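Ancylostoma secreted protein 1 (Necator americanus, PDB 3NT8) is a secreted two-CAP-domain protein of hookworm larvae, probably associated with their transition to parasitism, its molecular activity being unsettled. Local coordinates at residues L63-M69 against W189-A194; F43-R48 against N151-T157; V292-S296 against N307-T311; R37-L41 against S73-E79. All coordinates share one frame; numbering follows the deposited sequence.

Contact 1: L63-M69 against W189-A194; sequences LNPAKNM and WETGQA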
loop_
_atom_site.group_PDB
_atom_site.type_symbol
_atom_site.label_atom_id
_atom_site.label_comp_id
_atom_site.label_asym_id
_atom_site.label_seq_id
_atom_site.Cartn_x
_atom_site.Cartn_y
_atom_site.Cartn_z
ATOM N N LEU A 63 10.875 15.662 11.951
ATOM C CA LEU A 63 9.980 14.607 11.508
ATOM C C LEU A 63 9.853 13.537 12.534
ATOM O O LEU A 63 10.840 13.205 13.210
ATOM C CB LEU A 63 10.491 13.974 10.210
ATOM C CG LEU A 63 10.459 14.903 8.998
ATOM C CD1 LEU A 63 11.189 14.296 7.797
ATOM C CD2 LEU A 63 9.021 15.250 8.626
ATOM N N ASN A 64 8.675 12.910 12.601
ATOM C CA ASN A 64 8.513 11.750 13.461
ATOM C C ASN A 64 9.484 10.606 13.149
ATOM O O ASN A 64 9.708 10.315 11.986
ATOM C CB ASN A 64 7.080 11.192 13.356
ATOM C CG ASN A 64 6.061 12.113 13.938
ATOM O OD1 ASN A 64 6.271 12.623 15.042
ATOM N ND2 ASN A 64 4.939 12.370 13.181
ATOM N N PRO A 65 10.012 9.915 14.190
ATOM C CA PRO A 65 10.796 8.672 14.009
ATOM C C PRO A 65 9.973 7.559 13.369
ATOM O O PRO A 65 8.743 7.587 13.450
ATOM C CB PRO A 65 11.114 8.254 15.444
ATOM C CG PRO A 65 10.040 8.898 16.285
ATOM C CD PRO A 65 9.929 10.265 15.622
ATOM N N ALA A 66 10.659 6.562 12.800
ATOM C CA ALA A 66 10.000 5.547 12.027
ATOM C C ALA A 66 10.294 4.127 12.475
ATOM O O ALA A 66 11.463 3.727 12.582
ATOM C CB ALA A 66 10.355 5.695 10.550
ATOM N N LYS A 67 9.237 3.328 12.628
ATOM C CA LYS A 67 9.413 1.899 12.751
ATOM C C LYS A 67 9.251 1.302 11.362
ATOM O O LYS A 67 8.671 1.952 10.453
ATOM C CB LYS A 67 8.406 1.315 13.736
ATOM C CG LYS A 67 6.933 1.582 13.431
ATOM C CD LYS A 67 6.044 0.843 14.471
ATOM C CE LYS A 67 4.551 1.008 14.178
ATOM N NZ LYS A 67 3.643 0.672 15.371
ATOM N N ASN A 68 9.746 0.074 11.179
ATOM C CA ASN A 68 9.654 -0.600 9.853
ATOM C C ASN A 68 10.205 0.257 8.674
ATOM O O ASN A 68 9.697 0.225 7.572
ATOM C CB ASN A 68 8.184 -1.007 9.568
ATOM C CG ASN A 68 7.601 -1.929 10.629
ATOM O OD1 ASN A 68 8.313 -2.720 11.243
ATOM N ND2 ASN A 68 6.303 -1.874 10.802
ATOM N N MET A 69 11.227 1.074 8.906
ATOM C CA MET A 69 11.839 1.813 7.798
ATOM C C MET A 69 12.871 0.946 7.160
ATOM O O MET A 69 13.907 0.649 7.779
ATOM C CB MET A 69 12.480 3.108 8.266
ATOM C CG MET A 69 13.163 3.901 7.156
ATOM S SD MET A 69 12.058 4.609 5.911
ATOM C CE MET A 69 11.137 5.882 6.776
ATOM N N TRP A 189 5.197 6.632 6.499
ATOM C CA TRP A 189 5.816 5.696 7.452
ATOM C C TRP A 189 4.997 5.735 8.751
ATOM O O TRP A 189 4.229 6.702 9.038
ATOM C CB TRP A 189 7.344 6.047 7.719
ATOM C CG TRP A 189 7.535 7.377 8.465
ATOM C CD1 TRP A 189 7.569 7.572 9.843
ATOM C CD2 TRP A 189 7.731 8.681 7.887
ATOM N NE1 TRP A 189 7.799 8.902 10.141
ATOM C CE2 TRP A 189 7.904 9.602 8.961
ATOM C CE3 TRP A 189 7.808 9.158 6.575
ATOM C CZ2 TRP A 189 8.074 10.970 8.748
ATOM C CZ3 TRP A 189 8.022 10.516 6.372
ATOM C CH2 TRP A 189 8.117 11.413 7.456
ATOM N N GLU A 190 5.222 4.737 9.597
ATOM C CA GLU A 190 4.515 4.706 10.879
ATOM C C GLU A 190 5.380 5.251 11.960
ATOM O O GLU A 190 6.543 4.914 12.064
ATOM C CB GLU A 190 4.034 3.287 11.196
ATOM C CG GLU A 190 2.824 2.884 10.324
ATOM C CD GLU A 190 2.224 1.537 10.695
ATOM O OE1 GLU A 190 2.977 0.544 10.857
ATOM O OE2 GLU A 190 0.978 1.487 10.800
ATOM N N THR A 191 4.827 6.153 12.751
ATOM C CA THR A 191 5.569 6.707 13.907
ATOM C C THR A 191 5.902 5.558 14.911
ATOM O O THR A 191 5.020 4.779 15.323
ATOM C CB THR A 191 4.812 7.911 14.551
ATOM O OG1 THR A 191 4.418 8.854 13.553
ATOM C CG2 THR A 191 5.674 8.658 15.533
ATOM N N GLY A 192 7.188 5.421 15.242
ATOM C CA GLY A 192 7.590 4.564 16.344
ATOM C C GLY A 192 9.073 4.604 16.470
ATOM O O GLY A 192 9.731 5.308 15.707
ATOM N N GLN A 193 9.635 3.916 17.459
ATOM C CA GLN A 193 11.084 3.753 17.508
ATOM C C GLN A 193 11.617 2.922 16.327
ATOM O O GLN A 193 11.021 1.953 15.913
ATOM C CB GLN A 193 11.493 3.058 18.805
ATOM C CG GLN A 193 12.964 3.231 19.189
ATOM C CD GLN A 193 13.373 2.377 20.392
ATOM O OE1 GLN A 193 12.723 1.355 20.727
ATOM N NE2 GLN A 193 14.460 2.778 21.038
ATOM N N ALA A 194 12.800 3.290 15.854
ATOM C CA ALA A 194 13.488 2.555 14.819
ATOM C C ALA A 194 13.857 1.174 15.345
ATOM O O ALA A 194 14.026 1.008 16.553
ATOM C CB ALA A 194 14.720 3.306 14.414
HETATM O O HOH W 1 6.495 2.399 8.588
HETATM O O HOH W 2 4.880 0.194 9.212
#
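The indole of Trp-189 is the main bump of this contact, and the segment from Leu-63 to Met-69 wraps round it as the hollow; beside it, residues 66-67 and 190-191 form a minimal, weakly bonded antiparallel pair at the N-terminal CAP domain. Three apolar groups line the hollow. Ala-66 CB presses closest, 3.4 Å from Trp-189 CD1, while Leu-63 CD2 meets the benzo end of the ring at its edge. Met-69 bends at its second and third torsions (both 68°), which swings CE back to within 3.9 Å of Trp-189 CB. The ring NH gives only a weak, bent bond to Asn-64 O (3.0 Å, 127° at the hydrogen). From the side, Thr-191 CG2 lodges against Asn-64 CB at 3.6 Å, and Asn-139 bonds to both side chains. Two backbone bonds tie the two segments, Gly-192 N to Pro-65 O and Lys-67 N to Glu-190 O. On the exposed side Lys-67, extended beyond CG, lies across Glu-190, its CE 3.8 Å from Glu-190 CB. Water links the segments here: one molecule accepts from Glu-190 N at 2.8 Å and donates to Lys-67 O at 2.9 Å.

Contact 2: F43-R48 against N151-T157; sequences FHNNAR and NMVYSET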
loop_
_atom_site.group_PDB
_atom_site.type_symbol
_atom_site.label_atom_id
_atom_site.label_comp_id
_atom_site.label_asym_id
_atom_site.label_seq_id
_atom_site.Cartn_x
_atom_site.Cartn_y
_atom_site.Cartn_z
ATOM N N PHE A 43 22.631 8.156 -0.571
ATOM C CA PHE A 43 21.841 9.352 -0.256
ATOM C C PHE A 43 20.433 8.893 0.239
ATOM O O PHE A 43 19.862 9.449 1.198
ATOM C CB PHE A 43 21.767 10.302 -1.466
ATOM C CG PHE A 43 21.184 11.668 -1.137
ATOM C CD1 PHE A 43 22.019 12.809 -1.094
ATOM C CD2 PHE A 43 19.820 11.831 -0.888
ATOM C CE1 PHE A 43 21.492 14.045 -0.782
ATOM C CE2 PHE A 43 19.298 13.089 -0.573
ATOM C CZ PHE A 43 20.136 14.199 -0.550
ATOM N N HIS A 44 19.884 7.871 -0.389
ATOM C CA HIS A 44 18.544 7.471 -0.005
ATOM C C HIS A 44 18.563 6.848 1.394
ATOM O O HIS A 44 17.713 7.171 2.199
ATOM C CB HIS A 44 17.901 6.503 -0.991
ATOM C CG HIS A 44 17.297 7.142 -2.216
ATOM N ND1 HIS A 44 18.036 7.496 -3.329
ATOM C CD2 HIS A 44 16.001 7.412 -2.538
ATOM C CE1 HIS A 44 17.229 7.998 -4.254
ATOM N NE2 HIS A 44 15.989 7.948 -3.802
ATOM N N ASN A 45 19.509 5.925 1.652
ATOM C CA ASN A 45 19.568 5.230 2.949
ATOM C C ASN A 45 20.004 6.075 4.126
ATOM O O ASN A 45 19.597 5.820 5.255
ATOM C CB ASN A 45 20.477 4.026 2.856
ATOM C CG ASN A 45 19.884 2.970 2.024
ATOM O OD1 ASN A 45 18.668 2.768 2.065
ATOM N ND2 ASN A 45 20.716 2.288 1.232
ATOM N N ASN A 46 20.870 7.039 3.873
ATOM C CA ASN A 46 21.266 7.957 4.916
ATOM C C ASN A 46 20.095 8.838 5.336
ATOM O O ASN A 46 19.949 9.138 6.533
ATOM C CB ASN A 46 22.458 8.842 4.482
ATOM C CG ASN A 46 23.717 8.018 4.293
ATOM O OD1 ASN A 46 23.880 7.022 4.976
ATOM N ND2 ASN A 46 24.588 8.410 3.373
ATOM N N ALA A 47 19.328 9.307 4.357
ATOM C CA ALA A 47 18.171 10.138 4.607
ATOM C C ALA A 47 17.045 9.316 5.221
ATOM O O ALA A 47 16.351 9.802 6.131
ATOM C CB ALA A 47 17.663 10.876 3.290
ATOM N N ARG A 48 16.888 8.085 4.771
ATOM C CA ARG A 48 15.872 7.217 5.435
ATOM C C ARG A 48 16.170 6.925 6.933
ATOM O O ARG A 48 15.230 6.816 7.753
ATOM C CB ARG A 48 15.613 5.927 4.638
ATOM C CG ARG A 48 14.978 6.182 3.256
ATOM C CD ARG A 48 15.079 5.018 2.214
ATOM N NE ARG A 48 14.234 3.915 2.619
ATOM C CZ ARG A 48 12.945 3.783 2.302
ATOM N NH1 ARG A 48 12.347 4.659 1.450
ATOM N NH2 ARG A 48 12.291 2.748 2.791
ATOM N N ASN A 151 8.261 9.126 -2.430
ATOM C CA ASN A 151 8.982 8.010 -3.039
ATOM C C ASN A 151 10.309 7.725 -2.388
ATOM O O ASN A 151 10.669 6.576 -2.240
ATOM C CB ASN A 151 9.189 8.143 -4.585
ATOM C CG ASN A 151 7.875 8.321 -5.325
ATOM O OD1 ASN A 151 6.928 7.628 -5.024
ATOM N ND2 ASN A 151 7.802 9.309 -6.236
ATOM N N MET A 152 11.007 8.761 -1.959
ATOM C CA MET A 152 12.329 8.567 -1.335
ATOM C C MET A 152 12.219 7.934 0.053
ATOM O O MET A 152 13.070 7.127 0.422
ATOM C CB MET A 152 13.099 9.884 -1.260
ATOM C CG MET A 152 13.382 10.501 -2.598
ATOM S SD MET A 152 14.611 11.867 -2.583
ATOM C CE MET A 152 16.066 11.041 -1.882
ATOM N N VAL A 153 11.172 8.292 0.794
ATOM C CA VAL A 153 11.074 8.032 2.224
ATOM C C VAL A 153 10.182 6.844 2.525
ATOM O O VAL A 153 10.215 6.318 3.669
ATOM C CB VAL A 153 10.618 9.331 3.024
ATOM C CG1 VAL A 153 9.144 9.463 3.034
ATOM C CG2 VAL A 153 11.066 9.306 4.444
ATOM N N TYR A 154 9.390 6.391 1.537
ATOM C CA TYR A 154 8.343 5.431 1.819
ATOM C C TYR A 154 8.831 4.160 2.473
ATOM O O TYR A 154 9.580 3.406 1.892
ATOM C CB TYR A 154 7.529 5.111 0.543
ATOM C CG TYR A 154 6.263 4.326 0.821
ATOM C CD1 TYR A 154 5.251 4.866 1.626
ATOM C CD2 TYR A 154 6.083 3.047 0.296
ATOM C CE1 TYR A 154 4.061 4.126 1.903
ATOM C CE2 TYR A 154 4.939 2.346 0.535
ATOM C CZ TYR A 154 3.940 2.872 1.354
ATOM O OH TYR A 154 2.818 2.112 1.557
ATOM N N SER A 155 8.342 3.880 3.657
ATOM C CA SER A 155 8.951 2.858 4.519
ATOM C C SER A 155 8.924 1.440 3.967
ATOM O O SER A 155 9.881 0.724 4.215
ATOM C CB SER A 155 8.347 2.949 5.899
ATOM O OG SER A 155 6.988 2.578 5.925
ATOM N N GLU A 156 7.890 1.031 3.208
ATOM C CA GLU A 156 7.795 -0.338 2.732
ATOM C C GLU A 156 8.604 -0.579 1.488
ATOM O O GLU A 156 8.765 -1.724 1.073
ATOM C CB GLU A 156 6.327 -0.757 2.420
ATOM C CG GLU A 156 5.396 -0.605 3.532
ATOM C CD GLU A 156 4.027 -1.208 3.223
ATOM O OE1 GLU A 156 3.109 -0.697 3.874
ATOM O OE2 GLU A 156 3.873 -2.117 2.330
ATOM N N THR A 157 9.085 0.483 0.864
ATOM C CA THR A 157 9.989 0.321 -0.316
ATOM C C THR A 157 11.263 -0.397 0.088
ATOM O O THR A 157 11.834 -0.103 1.114
ATOM C CB THR A 157 10.326 1.688 -0.932
ATOM O OG1 THR A 157 9.080 2.301 -1.296
ATOM C CG2 THR A 157 11.157 1.563 -2.175
#
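Met-152 and His-44 meet with their side chains at about a right angle, the methionine methyl resting on the imidazole. CE lies 3.8 Å from the ring centroid and 19° off the normal, a CH-pi contact over one face, displaced toward the NE2-CD2 side, where CE is 3.6 Å from His-44 NE2. The bend at the last torsion of Met-152 turns CE onto the ring and also brings it to 4.0 Å from Phe-43 CD2, so the methyl rests on the imidazole face and also touches the rim of Phe-43, which it meets obliquely. Both imidazole nitrogens have partners: His-44 ND1 bonds to Phe-40 O and NE2 to Tyr-177 OH, which fixes the rotation of the ring that Met-152 packs on.

One turn further along helix 34-52, Arg-48 reaches the point where helix 147-153 ends. This is helix-to-helix packing inside the N-terminal CAP domain, and the arginine serves the carbonyls released as the second helix gives way to a type I beta turn from Tyr-154 to Thr-157. Its chain bends at the third torsion (70°), bringing the guanidinium edge against the backbone. NH1 donates to Met-152 O at 2.8 Å and to Tyr-154 O at 3.1 Å; NH2 also donates to Tyr-154 O, at 2.9 Å. Both oxygens lie within 8° of the guanidinium plane, although the nitrogens stand well above the carbonyl planes. Tyr-154 O therefore accepts from both terminal nitrogens and, inside the turn, from Thr-157 N. Arg-48 NH2 has a further acceptor in Tyr-70 O.

Contact 3: V292-S296 against N307-T311; sequences VYQHS and NIYKT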
loop_
_atom_site.group_PDB
_atom_site.type_symbol
_atom_site.label_atom_id
_atom_site.label_comp_id
_atom_site.label_asym_id
_atom_site.label_seq_id
_atom_site.Cartn_x
_atom_site.Cartn_y
_atom_site.Cartn_z
ATOM N N VAL A 292 -12.312 -4.910 -17.123
ATOM C CA VAL A 292 -13.121 -3.717 -17.109
ATOM C C VAL A 292 -13.358 -3.222 -15.632
ATOM O O VAL A 292 -14.040 -3.874 -14.818
ATOM C CB VAL A 292 -14.510 -3.930 -17.824
ATOM C CG1 VAL A 292 -15.216 -2.611 -17.940
ATOM C CG2 VAL A 292 -14.379 -4.661 -19.245
ATOM N N TYR A 293 -12.830 -2.040 -15.335
ATOM C CA TYR A 293 -12.947 -1.466 -14.003
ATOM C C TYR A 293 -14.388 -1.048 -13.657
ATOM O O TYR A 293 -14.790 0.108 -13.823
ATOM C CB TYR A 293 -11.943 -0.326 -13.823
ATOM C CG TYR A 293 -12.033 0.221 -12.432
ATOM C CD1 TYR A 293 -11.603 -0.560 -11.355
ATOM C CD2 TYR A 293 -12.570 1.488 -12.186
ATOM C CE1 TYR A 293 -11.698 -0.112 -10.062
ATOM C CE2 TYR A 293 -12.652 1.961 -10.897
ATOM C CZ TYR A 293 -12.213 1.133 -9.833
ATOM O OH TYR A 293 -12.285 1.556 -8.566
ATOM N N GLN A 294 -15.179 -2.007 -13.187
ATOM C CA GLN A 294 -16.545 -1.703 -12.796
ATOM C C GLN A 294 -17.026 -2.878 -11.966
ATOM O O GLN A 294 -16.335 -3.898 -11.863
ATOM C CB GLN A 294 -17.461 -1.457 -14.040
ATOM C CG GLN A 294 -17.359 -2.531 -15.130
ATOM C CD GLN A 294 -18.437 -2.474 -16.218
ATOM O OE1 GLN A 294 -18.964 -1.409 -16.558
ATOM N NE2 GLN A 294 -18.740 -3.631 -16.789
ATOM N N HIS A 295 -18.197 -2.751 -11.362
ATOM C CA HIS A 295 -18.792 -3.919 -10.700
ATOM C C HIS A 295 -19.232 -4.962 -11.677
ATOM O O HIS A 295 -19.726 -4.615 -12.759
ATOM C CB HIS A 295 -19.960 -3.508 -9.862
ATOM C CG HIS A 295 -19.537 -3.022 -8.522
ATOM N ND1 HIS A 295 -19.030 -3.878 -7.561
ATOM C CD2 HIS A 295 -19.496 -1.778 -7.993
ATOM C CE1 HIS A 295 -18.725 -3.178 -6.488
ATOM N NE2 HIS A 295 -18.988 -1.902 -6.726
ATOM N N SER A 296 -19.051 -6.226 -11.320
ATOM C CA SER A 296 -19.789 -7.284 -11.960
ATOM C C SER A 296 -21.292 -7.174 -11.657
ATOM O O SER A 296 -21.731 -6.612 -10.630
ATOM C CB SER A 296 -19.301 -8.639 -11.490
ATOM O OG SER A 296 -19.447 -8.764 -10.071
ATOM N N ASN A 307 -16.039 -5.692 -3.736
ATOM C CA ASN A 307 -15.184 -4.490 -3.665
ATOM C C ASN A 307 -14.183 -4.447 -4.809
ATOM O O ASN A 307 -13.595 -5.445 -5.096
ATOM C CB ASN A 307 -14.471 -4.379 -2.318
ATOM C CG ASN A 307 -15.365 -3.795 -1.210
ATOM O OD1 ASN A 307 -16.381 -3.187 -1.482
ATOM N ND2 ASN A 307 -14.954 -3.973 0.055
ATOM N N ILE A 308 -14.042 -3.304 -5.499
ATOM C CA ILE A 308 -13.075 -3.222 -6.592
ATOM C C ILE A 308 -12.009 -2.179 -6.323
ATOM O O ILE A 308 -12.203 -1.236 -5.556
ATOM C CB ILE A 308 -13.714 -2.948 -7.992
ATOM C CG1 ILE A 308 -14.568 -1.678 -7.936
ATOM C CG2 ILE A 308 -14.512 -4.153 -8.438
ATOM C CD1 ILE A 308 -14.984 -1.165 -9.313
ATOM N N TYR A 309 -10.880 -2.362 -6.976
ATOM C CA TYR A 309 -9.715 -1.480 -6.825
ATOM C C TYR A 309 -8.880 -1.461 -8.128
ATOM O O TYR A 309 -8.668 -2.521 -8.721
ATOM C CB TYR A 309 -8.842 -2.036 -5.710
ATOM C CG TYR A 309 -7.388 -1.591 -5.701
ATOM C CD1 TYR A 309 -7.009 -0.426 -5.066
ATOM C CD2 TYR A 309 -6.401 -2.383 -6.290
ATOM C CE1 TYR A 309 -5.711 -0.021 -5.027
ATOM C CE2 TYR A 309 -5.085 -1.992 -6.289
ATOM C CZ TYR A 309 -4.737 -0.801 -5.634
ATOM O OH TYR A 309 -3.402 -0.409 -5.611
ATOM N N LYS A 310 -8.358 -0.287 -8.533
ATOM C CA LYS A 310 -7.297 -0.270 -9.535
ATOM C C LYS A 310 -6.178 0.678 -9.150
ATOM O O LYS A 310 -6.369 1.613 -8.365
ATOM C CB LYS A 310 -7.832 0.052 -10.941
ATOM C CG LYS A 310 -8.223 1.514 -11.116
ATOM C CD LYS A 310 -8.476 1.844 -12.589
ATOM C CE LYS A 310 -8.709 3.346 -12.760
ATOM N NZ LYS A 310 -9.532 3.921 -11.651
ATOM N N THR A 311 -5.007 0.449 -9.727
ATOM C CA THR A 311 -3.936 1.434 -9.625
ATOM C C THR A 311 -3.220 1.540 -10.961
ATOM O O THR A 311 -2.949 0.516 -11.582
ATOM C CB THR A 311 -2.914 1.065 -8.505
ATOM O OG1 THR A 311 -1.801 1.986 -8.514
ATOM C CG2 THR A 311 -2.394 -0.293 -8.717
HETATM O O HOH W 3 -9.444 2.107 -7.039
#
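Tyr-293 inserts its ring between Ile-308 and Lys-310, two residues on the same side of strand 305-311. Ile-308 CD1 sits over one face, 3.9 Å from the ring centroid and 25° off the normal, displaced toward the CE1-CZ rim. Over the opposite face lies the aliphatic part of Lys-310, with CG above the ring centre at 4.0 Å from the centroid. The lysine chain crosses the tyrosine at about a right angle, and its bend at the last torsion (-40°) keeps NZ over the same face, 4.2 Å from the centroid, in a cation-pi contact. CB of Tyr-293 already points at the strand, and with CG anti to the backbone N (chi1 -178°) the ring continues that way. That loop turns tightly, with Tyr-293 at the centre of an inverse gamma turn. Strand 305-311 is an outermost strand of the mixed four-stranded sheet in the C-terminal CAP domain, and the loop packs beside it with no direct hydrogen bond between the two segments. A water accepts from Lys-310 N at 3.0 Å and makes a longer hydrogen bond with Tyr-293 OH at 3.3 Å. Further along the loop, the backbone carbon of Gln-294 lies 3.8 Å from Ile-308 CD1, so the same methyl touches both ring and loop backbone.

Contact 4: R37-L41 against S73-E79; sequences RQAFL and SWDCAME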
loop_
_atom_site.group_PDB
_atom_site.type_symbol
_atom_site.label_atom_id
_atom_site.label_comp_id
_atom_site.label_asym_id
_atom_site.label_seq_id
_atom_site.Cartn_x
_atom_site.Cartn_y
_atom_site.Cartn_z
ATOM N N ARG A 37 26.094 4.669 -8.647
ATOM C CA ARG A 37 25.103 3.837 -8.034
ATOM C C ARG A 37 25.235 3.951 -6.527
ATOM O O ARG A 37 24.254 3.782 -5.813
ATOM C CB ARG A 37 25.262 2.391 -8.436
ATOM C CG ARG A 37 25.074 2.132 -9.871
ATOM C CD ARG A 37 25.558 0.738 -10.253
ATOM N NE ARG A 37 25.097 0.395 -11.601
ATOM C CZ ARG A 37 25.847 0.552 -12.672
ATOM N NH1 ARG A 37 27.105 0.950 -12.537
ATOM N NH2 ARG A 37 25.347 0.247 -13.856
ATOM N N GLN A 38 26.456 4.123 -6.037
ATOM C CA GLN A 38 26.716 4.148 -4.631
ATOM C C GLN A 38 26.256 5.514 -4.149
ATOM O O GLN A 38 25.729 5.600 -3.103
ATOM C CB GLN A 38 28.214 3.890 -4.396
ATOM C CG GLN A 38 28.598 3.702 -2.921
ATOM C CD GLN A 38 28.194 2.333 -2.423
ATOM O OE1 GLN A 38 28.669 1.324 -2.958
ATOM N NE2 GLN A 38 27.269 2.270 -1.451
ATOM N N ALA A 39 26.372 6.572 -4.954
ATOM C CA ALA A 39 25.898 7.867 -4.510
ATOM C C ALA A 39 24.337 7.993 -4.476
ATOM O O ALA A 39 23.811 8.627 -3.598
ATOM C CB ALA A 39 26.532 8.985 -5.284
ATOM N N PHE A 40 23.640 7.421 -5.450
ATOM C CA PHE A 40 22.202 7.259 -5.369
ATOM C C PHE A 40 21.778 6.446 -4.152
ATOM O O PHE A 40 20.891 6.853 -3.397
ATOM C CB PHE A 40 21.665 6.583 -6.626
ATOM C CG PHE A 40 21.636 7.480 -7.829
ATOM C CD1 PHE A 40 20.885 8.643 -7.825
ATOM C CD2 PHE A 40 22.349 7.140 -8.973
ATOM C CE1 PHE A 40 20.865 9.448 -8.968
ATOM C CE2 PHE A 40 22.324 7.895 -10.100
ATOM C CZ PHE A 40 21.590 9.056 -10.103
ATOM N N LEU A 41 22.379 5.286 -3.982
ATOM C CA LEU A 41 21.947 4.399 -2.932
ATOM C C LEU A 41 22.190 4.980 -1.545
ATOM O O LEU A 41 21.311 4.861 -0.693
ATOM C CB LEU A 41 22.616 3.055 -3.082
ATOM C CG LEU A 41 22.189 1.946 -2.137
ATOM C CD1 LEU A 41 20.748 1.550 -2.377
ATOM C CD2 LEU A 41 23.160 0.741 -2.277
ATOM N N SER A 73 17.894 -1.679 -1.352
ATOM C CA SER A 73 18.953 -2.362 -2.094
ATOM C C SER A 73 18.874 -1.953 -3.533
ATOM O O SER A 73 17.778 -1.688 -4.070
ATOM C CB SER A 73 18.733 -3.858 -2.028
ATOM O OG SER A 73 18.735 -4.217 -0.671
ATOM N N TRP A 74 20.024 -1.873 -4.180
ATOM C CA TRP A 74 20.035 -1.616 -5.641
ATOM C C TRP A 74 19.445 -2.727 -6.529
ATOM O O TRP A 74 19.651 -3.910 -6.278
ATOM C CB TRP A 74 21.474 -1.286 -6.079
ATOM C CG TRP A 74 21.563 -0.653 -7.415
ATOM C CD1 TRP A 74 21.778 -1.293 -8.622
ATOM C CD2 TRP A 74 21.464 0.738 -7.705
ATOM N NE1 TRP A 74 21.803 -0.379 -9.624
ATOM C CE2 TRP A 74 21.642 0.880 -9.093
ATOM C CE3 TRP A 74 21.254 1.895 -6.910
ATOM C CZ2 TRP A 74 21.590 2.117 -9.734
ATOM C CZ3 TRP A 74 21.195 3.140 -7.539
ATOM C CH2 TRP A 74 21.381 3.236 -8.943
ATOM N N ASP A 75 18.745 -2.372 -7.604
ATOM C CA ASP A 75 18.250 -3.424 -8.468
ATOM C C ASP A 75 18.696 -3.213 -9.917
ATOM O O ASP A 75 18.370 -2.186 -10.511
ATOM C CB ASP A 75 16.728 -3.564 -8.310
ATOM C CG ASP A 75 16.159 -4.726 -9.110
ATOM O OD1 ASP A 75 15.878 -5.775 -8.518
ATOM O OD2 ASP A 75 15.988 -4.588 -10.336
ATOM N N CYS A 76 19.441 -4.159 -10.500
ATOM C CA CYS A 76 20.053 -3.892 -11.817
ATOM C C CYS A 76 19.018 -3.790 -12.932
ATOM O O CYS A 76 19.176 -2.985 -13.858
ATOM C CB CYS A 76 21.153 -4.864 -12.185
ATOM S SG CYS A 76 22.556 -4.840 -11.028
ATOM N N ALA A 77 17.975 -4.606 -12.811
ATOM C CA ALA A 77 16.925 -4.741 -13.760
ATOM C C ALA A 77 16.114 -3.482 -13.728
ATOM O O ALA A 77 15.684 -2.977 -14.785
ATOM C CB ALA A 77 16.055 -5.953 -13.397
ATOM N N MET A 78 15.881 -2.946 -12.520
ATOM C CA MET A 78 15.164 -1.661 -12.393
ATOM C C MET A 78 15.970 -0.545 -13.016
ATOM O O MET A 78 15.417 0.204 -13.812
ATOM C CB MET A 78 14.781 -1.324 -10.945
ATOM C CG MET A 78 13.497 -2.025 -10.557
ATOM S SD MET A 78 13.330 -2.015 -8.808
ATOM C CE MET A 78 13.066 -0.263 -8.583
ATOM N N GLU A 79 17.261 -0.483 -12.694
ATOM C CA GLU A 79 18.190 0.477 -13.296
ATOM C C GLU A 79 18.208 0.409 -14.814
ATOM O O GLU A 79 18.163 1.454 -15.501
ATOM C CB GLU A 79 19.612 0.278 -12.773
ATOM C CG GLU A 79 20.653 1.294 -13.391
ATOM C CD GLU A 79 22.043 0.850 -13.192
ATOM O OE1 GLU A 79 22.318 0.054 -12.276
ATOM O OE2 GLU A 79 22.920 1.250 -13.973
#
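Glu-79 OE1 is gripped by two donors: Trp-74 NE1 at 2.7 Å and Arg-37 NE at 2.9 Å. The arginine meets it on the syn side and the indole on the anti side, both from the same face of the carboxylate plane. Glu-79 OE1 lies only 5° out of the indole plane, which helps fix the rotation of the ring. The salt bridge is completed by Arg-37 NH2 to Glu-79 OE2 at 2.6 Å, a bent and weak hydrogen bond, unlike that from NE; the guanidinium and carboxylate planes are 51° apart. Asn-29 adds to the network, its ND2 donating to Glu-79 OE2 and its O accepting from Arg-37 NH2, while Asp-34 pairs with Arg-37 NH1.

The arginine serves Trp-74 as well. Its CB stands over the six-membered ring, 3.9 Å from the centroid and 9° off the normal, and extension from CG to NE carries the charged end past the indole to the carboxylate. Phe-40 CB approaches the ring edge, 3.6 Å from Trp-74 CZ3. Leu-41 CD1 lies 3.9 Å from Trp-74 N.

Asp-75 N-caps helix 76-85, which carries Glu-79 and, through Cys-76, a disulfide to Cys-27. Helix 34-52 is thus packed against the short edge strand 73-74 and the helix following it, an arrangement belonging to the alpha-beta-alpha sandwich of the CAP fold.

In the fold
Contacts 1, 2 and 4 lie in the N-terminal CAP domain, and contact 3 in the C-terminal one, its centre 31 to 34 Å from theirs. Helix 34-52 serves contacts 4 and 2 in succession, with centres 13 Å apart, and the chain then supplies segments 63-69 and 73-79. Contacts 1 and 2 touch, their centres 12 Å apart, through Met-69 against Val-153 and Asn-68 against Ser-155. The segments of these three contacts alternate along the sequence, so distant parts of the domain are interleaved round one helix. Contact 3 follows in series, on the edge strand 305-311 of a second sheet with the same strand order, consistent with two CAP domains in tandem.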